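Local coordinates for protein glycosyl hyrolase, family 3 (Deinococcus radiodurans, PDB 3TEV) that probably hydrolyses O-glycosidic bonds, as a TIM-barrel enzyme of glycoside hydrolase family 3, at residues Leu192-Val197 with Gln267-Asn272; Glu277-Ala282 with Ala304-Tyr309. All blocks are in the same frame, centred on the assembly; numbering follows the deposited sequence.

Contact 1: residues Leu192-Val197 with Gln267-Asn272; sequences LALPRV and QAIDAN
Leu194 and Ala268 form the close-packed centre where the loop leading into strand 196-197 meets the short helix 267-272. One branch of the leucine does the touching: CD2 of Leu194 lies 3.9 Å from CB of Ala268 and 4.2 Å from CG1 of Ile269. With its CG anti to the carbonyl carbon (chi1 -67°) and CD1 anti to its CA, Leu194 turns CD2 in over this corner of the helix, while Pro237 and Val228 also touch its side chain. The backbone follows closely here, for O of Ala193 comes to 3.6 Å from CB of Ala268, consistent with the small side chain there.

The Leu192 side chain lies at the exposed edge of the contact, although its backbone stays close to the helix. Its CD2 is 3.9 Å from CB of Ala271 and 4.1 Å from CG of the extended Gln267. Between this edge and the packed centre, the carboxamide of Asn272 gives the one hydrogen bond across the contact, from ND2 to O of Leu192 at 2.9 Å. The carbonyl oxygen lies close to the amide plane of Asn272 and is approached nearly end-on, with a C=O...N angle of 166°. The N-H...O angle of 151° makes the bond somewhat bent.

This is a loop-on-helix contact of a TIM barrel: the loop follows strand 174-180 and the helix follows strand 258-261, both beyond the C-terminal ends of their strands, the side on which barrels of this kind carry their active site.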
loop_
_atom_site.group_PDB
_atom_site.type_symbol
_atom_site.label_atom_id
_atom_site.label_comp_id
_atom_site.label_asym_id
_atom_site.label_seq_id
_atom_site.Cartn_x
_atom_site.Cartn_y
_atom_site.Cartn_z
ATOM N N LEU A 192 -9.111 -19.306 -7.826
ATOM C CA LEU A 192 -7.987 -19.697 -6.989
ATOM C C LEU A 192 -6.639 -19.456 -7.658
ATOM O O LEU A 192 -5.591 -19.689 -7.061
ATOM C CB LEU A 192 -8.115 -21.154 -6.563
ATOM C CG LEU A 192 -9.341 -21.490 -5.706
ATOM C CD1 LEU A 192 -9.307 -22.959 -5.334
ATOM C CD2 LEU A 192 -9.377 -20.617 -4.440
ATOM N N ALA A 193 -6.665 -18.993 -8.895
ATOM C CA ALA A 193 -5.432 -18.770 -9.620
ATOM C C ALA A 193 -5.031 -17.298 -9.488
ATOM O O ALA A 193 -5.899 -16.421 -9.402
ATOM C CB ALA A 193 -5.616 -19.153 -11.104
ATOM N N LEU A 194 -3.731 -17.021 -9.483
ATOM C CA LEU A 194 -3.273 -15.639 -9.516
ATOM C C LEU A 194 -3.644 -15.024 -10.860
ATOM O O LEU A 194 -3.498 -15.666 -11.885
ATOM C CB LEU A 194 -1.757 -15.552 -9.312
ATOM C CG LEU A 194 -1.255 -15.961 -7.922
ATOM C CD1 LEU A 194 0.267 -16.043 -7.912
ATOM C CD2 LEU A 194 -1.756 -14.989 -6.832
ATOM N N PRO A 195 -4.148 -13.785 -10.859
ATOM C CA PRO A 195 -4.380 -13.155 -12.150
ATOM C C PRO A 195 -3.067 -12.964 -12.896
ATOM O O PRO A 195 -2.020 -12.794 -12.261
ATOM C CB PRO A 195 -4.997 -11.796 -11.790
ATOM C CG PRO A 195 -4.967 -11.690 -10.300
ATOM C CD PRO A 195 -4.710 -13.021 -9.729
ATOM N N ARG A 196 -3.129 -13.021 -14.226
ATOM C CA ARG A 196 -1.963 -12.852 -15.089
ATOM C C ARG A 196 -2.142 -11.689 -16.061
ATOM O O ARG A 196 -3.261 -11.338 -16.432
ATOM C CB ARG A 196 -1.682 -14.118 -15.908
ATOM C CG ARG A 196 -1.451 -15.375 -15.112
ATOM C CD ARG A 196 -1.015 -16.535 -16.017
ATOM N NE ARG A 196 0.401 -16.458 -16.398
ATOM C CZ ARG A 196 1.411 -16.962 -15.674
ATOM N NH1 ARG A 196 1.171 -17.585 -14.516
ATOM N NH2 ARG A 196 2.669 -16.841 -16.107
ATOM N N VAL A 197 -1.025 -11.107 -16.480
ATOM C CA VAL A 197 -0.991 -10.175 -17.587
ATOM C C VAL A 197 0.036 -10.732 -18.557
ATOM O O VAL A 197 1.183 -10.949 -18.190
ATOM C CB VAL A 197 -0.612 -8.758 -17.124
ATOM C CG1 VAL A 197 -0.369 -7.821 -18.321
ATOM C CG2 VAL A 197 -1.693 -8.197 -16.224
ATOM N N GLN A 267 -7.759 -14.280 -1.463
ATOM C CA GLN A 267 -7.962 -15.706 -1.694
ATOM C C GLN A 267 -6.906 -16.386 -2.568
ATOM O O GLN A 267 -6.398 -17.447 -2.208
ATOM C CB GLN A 267 -9.365 -15.958 -2.256
ATOM C CG GLN A 267 -9.869 -17.379 -2.028
ATOM C CD GLN A 267 -11.324 -17.592 -2.461
ATOM O OE1 GLN A 267 -11.862 -16.855 -3.295
ATOM N NE2 GLN A 267 -11.958 -18.619 -1.896
ATOM N N ALA A 268 -6.578 -15.783 -3.710
ATOM C CA ALA A 268 -5.639 -16.399 -4.652
ATOM C C ALA A 268 -4.255 -16.631 -4.036
ATOM O O ALA A 268 -3.644 -17.672 -4.273
ATOM C CB ALA A 268 -5.539 -15.583 -5.941
ATOM N N ILE A 269 -3.769 -15.671 -3.249
ATOM C CA ILE A 269 -2.506 -15.846 -2.530
ATOM C C ILE A 269 -2.662 -16.923 -1.461
ATOM O O ILE A 269 -1.848 -17.854 -1.354
ATOM C CB ILE A 269 -2.023 -14.524 -1.882
ATOM C CG1 ILE A 269 -1.276 -13.676 -2.907
ATOM C CG2 ILE A 269 -1.126 -14.797 -0.652
ATOM C CD1 ILE A 269 0.183 -14.066 -3.123
ATOM N N ASP A 270 -3.733 -16.785 -0.690
ATOM C CA ASP A 270 -4.000 -17.651 0.439
ATOM C C ASP A 270 -4.073 -19.120 0.016
ATOM O O ASP A 270 -3.671 -20.006 0.776
ATOM C CB ASP A 270 -5.308 -17.215 1.105
ATOM C CG ASP A 270 -5.335 -17.488 2.582
ATOM O OD1 ASP A 270 -4.286 -17.371 3.266
ATOM O OD2 ASP A 270 -6.436 -17.803 3.059
ATOM N N ALA A 271 -4.570 -19.363 -1.199
ATOM C CA ALA A 271 -4.718 -20.713 -1.716
ATOM C C ALA A 271 -3.412 -21.280 -2.249
ATOM O O ALA A 271 -3.294 -22.488 -2.447
ATOM C CB ALA A 271 -5.807 -20.762 -2.812
ATOM N N ASN A 272 -2.448 -20.409 -2.507
ATOM C CA ASN A 272 -1.209 -20.811 -3.178
ATOM C C ASN A 272 0.057 -20.789 -2.306
ATOM O O ASN A 272 1.052 -21.437 -2.650
ATOM C CB ASN A 272 -1.018 -19.995 -4.466
ATOM C CG ASN A 272 -2.027 -20.375 -5.553
ATOM O OD1 ASN A 272 -1.871 -21.390 -6.235
ATOM N ND2 ASN A 272 -3.063 -19.562 -5.715
#

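Contact 2: residues Glu277-Ala282 with Ala304-Tyr309; sequences EAAVRA and AAVAEY
An apolar helix-helix contact joins helix 275-285 to helix 296-309, two successive helices on the outside of the barrel, running in broadly the same direction. The two short segments cross at -40° with their axes 8.7 Å apart, and no hydrogen bond passes between them.

Val280 reaches across with both of its methyl groups. CG2 rests against the backbone of the facing helix, 3.5 Å from O of Ala305, and also meets CB of Ala305 at 4.0 Å. Its sister methyl, CG1, is anti to the backbone N (chi1 165°) and touches the root of the Tyr309 side chain, 4.0 Å from CB of Tyr309 and 4.2 Å from its CG. The two side chains lie alongside one another, pointing opposite ways, and the ring is met obliquely by CG1 near its attachment. Deeper in, CB of Ala279 and CG2 of Val306 approach to 4.3 Å, a looser contact between two buried side chains. Alanines on both helices keep the bulk low around the valine. With an alanine here, both methyls would be missing, and CB of Tyr309 and the backbone at Ala305 would probably be left facing a gap between the helices.

On the barrel side, Ala279 and Ala282 pack on Val290 of strand 290-291, which lies between the two helices in sequence. Leu283, one turn after Ala279 on the same helix, touches both Val306 and Tyr309, and helix 314-330 covers the tyrosine through Val317 and Lys320.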
loop_
_atom_site.group_PDB
_atom_site.type_symbol
_atom_site.label_atom_id
_atom_site.label_comp_id
_atom_site.label_asym_id
_atom_site.label_seq_id
_atom_site.Cartn_x
_atom_site.Cartn_y
_atom_site.Cartn_z
ATOM N N GLU A 277 5.347 -17.712 5.135
ATOM C CA GLU A 277 6.195 -17.869 3.957
ATOM C C GLU A 277 6.020 -16.699 2.964
ATOM O O GLU A 277 6.997 -16.109 2.523
ATOM C CB GLU A 277 5.916 -19.239 3.291
ATOM C CG GLU A 277 6.001 -19.274 1.753
ATOM C CD GLU A 277 5.476 -20.576 1.134
ATOM O OE1 GLU A 277 4.234 -20.766 1.027
ATOM O OE2 GLU A 277 6.319 -21.417 0.737
ATOM N N ALA A 278 4.778 -16.353 2.635
ATOM C CA ALA A 278 4.512 -15.281 1.681
ATOM C C ALA A 278 5.066 -13.931 2.183
ATOM O O ALA A 278 5.660 -13.171 1.421
ATOM C CB ALA A 278 3.019 -15.194 1.364
ATOM N N ALA A 279 4.890 -13.648 3.465
ATOM C CA ALA A 279 5.343 -12.392 4.022
ATOM C C ALA A 279 6.886 -12.289 4.018
ATOM O O ALA A 279 7.443 -11.252 3.676
ATOM C CB ALA A 279 4.789 -12.210 5.407
ATOM N N VAL A 280 7.567 -13.382 4.349
ATOM C CA VAL A 280 9.020 -13.393 4.339
ATOM C C VAL A 280 9.523 -13.208 2.905
ATOM O O VAL A 280 10.422 -12.406 2.644
ATOM C CB VAL A 280 9.572 -14.681 5.030
ATOM C CG1 VAL A 280 11.044 -14.916 4.714
ATOM C CG2 VAL A 280 9.344 -14.589 6.546
ATOM N N ARG A 281 8.889 -13.912 1.970
ATOM C CA ARG A 281 9.256 -13.806 0.555
ATOM C C ARG A 281 9.045 -12.374 0.017
ATOM O O ARG A 281 9.908 -11.865 -0.709
ATOM C CB ARG A 281 8.505 -14.859 -0.269
ATOM C CG ARG A 281 8.683 -14.757 -1.791
ATOM C CD ARG A 281 10.051 -15.280 -2.347
ATOM N NE ARG A 281 10.177 -15.088 -3.803
ATOM C CZ ARG A 281 11.145 -15.612 -4.567
ATOM N NH1 ARG A 281 12.098 -16.378 -4.043
ATOM N NH2 ARG A 281 11.161 -15.374 -5.871
ATOM N N ALA A 282 7.950 -11.710 0.408
ATOM C CA ALA A 282 7.717 -10.319 0.007
ATOM C C ALA A 282 8.823 -9.389 0.506
ATOM O O ALA A 282 9.306 -8.541 -0.250
ATOM C CB ALA A 282 6.346 -9.806 0.484
ATOM N N ALA A 304 5.572 -14.570 13.630
ATOM C CA ALA A 304 6.458 -15.680 13.945
ATOM C C ALA A 304 7.412 -15.982 12.787
ATOM O O ALA A 304 8.607 -16.207 13.013
ATOM C CB ALA A 304 5.654 -16.963 14.376
ATOM N N ALA A 305 6.903 -15.959 11.555
ATOM C CA ALA A 305 7.761 -16.207 10.400
ATOM C C ALA A 305 8.747 -15.054 10.207
ATOM O O ALA A 305 9.929 -15.274 9.948
ATOM C CB ALA A 305 6.929 -16.413 9.139
ATOM N N VAL A 306 8.279 -13.819 10.344
ATOM C CA VAL A 306 9.166 -12.696 10.141
ATOM C C VAL A 306 10.207 -12.649 11.268
ATOM O O VAL A 306 11.348 -12.207 11.043
ATOM C CB VAL A 306 8.371 -11.374 9.993
ATOM C CG1 VAL A 306 9.301 -10.158 9.876
ATOM C CG2 VAL A 306 7.444 -11.461 8.763
ATOM N N ALA A 307 9.836 -13.134 12.462
ATOM C CA ALA A 307 10.785 -13.192 13.591
ATOM C C ALA A 307 12.012 -14.072 13.305
ATOM O O ALA A 307 13.078 -13.833 13.851
ATOM C CB ALA A 307 10.088 -13.649 14.894
ATOM N N GLU A 308 11.859 -15.073 12.438
ATOM C CA GLU A 308 12.978 -15.954 12.055
ATOM C C GLU A 308 13.846 -15.346 10.953
ATOM O O GLU A 308 15.041 -15.624 10.871
ATOM C CB GLU A 308 12.457 -17.313 11.588
ATOM C CG GLU A 308 11.586 -18.007 12.608
ATOM C CD GLU A 308 12.340 -18.297 13.902
ATOM O OE1 GLU A 308 13.560 -18.619 13.844
ATOM O OE2 GLU A 308 11.716 -18.192 14.987
ATOM N N TYR A 309 13.234 -14.512 10.119
ATOM C CA TYR A 309 13.914 -13.847 9.010
ATOM C C TYR A 309 14.780 -12.670 9.480
ATOM O O TYR A 309 15.927 -12.520 9.089
ATOM C CB TYR A 309 12.854 -13.404 7.990
ATOM C CG TYR A 309 13.237 -12.264 7.071
ATOM C CD1 TYR A 309 14.162 -12.439 6.033
ATOM C CD2 TYR A 309 12.643 -11.012 7.207
ATOM C CE1 TYR A 309 14.498 -11.378 5.185
ATOM C CE2 TYR A 309 12.954 -9.984 6.365
ATOM C CZ TYR A 309 13.884 -10.162 5.364
ATOM O OH TYR A 309 14.189 -9.093 4.547
#

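In the fold
Following the chain from the N terminus, contact 1 opens in the loop after strand 174-180 and closes at helix 267-272, spanning 69 residues that include strands 221-224 and 258-261. Contact 2 then begins at once, since helix 275-285 follows helix 267-272, and it closes a much shorter span of 21 residues that contains strand 290-291. The two are in series, neither nested nor crossed, with centres about 19 Å apart and nearest atoms about 5 Å apart. Contact 1 bridges the C-terminal ends of strands 174-180 and 258-261 through the loop and helix that follow them, whereas contact 2 pairs the outer helices before and after strand 290-291.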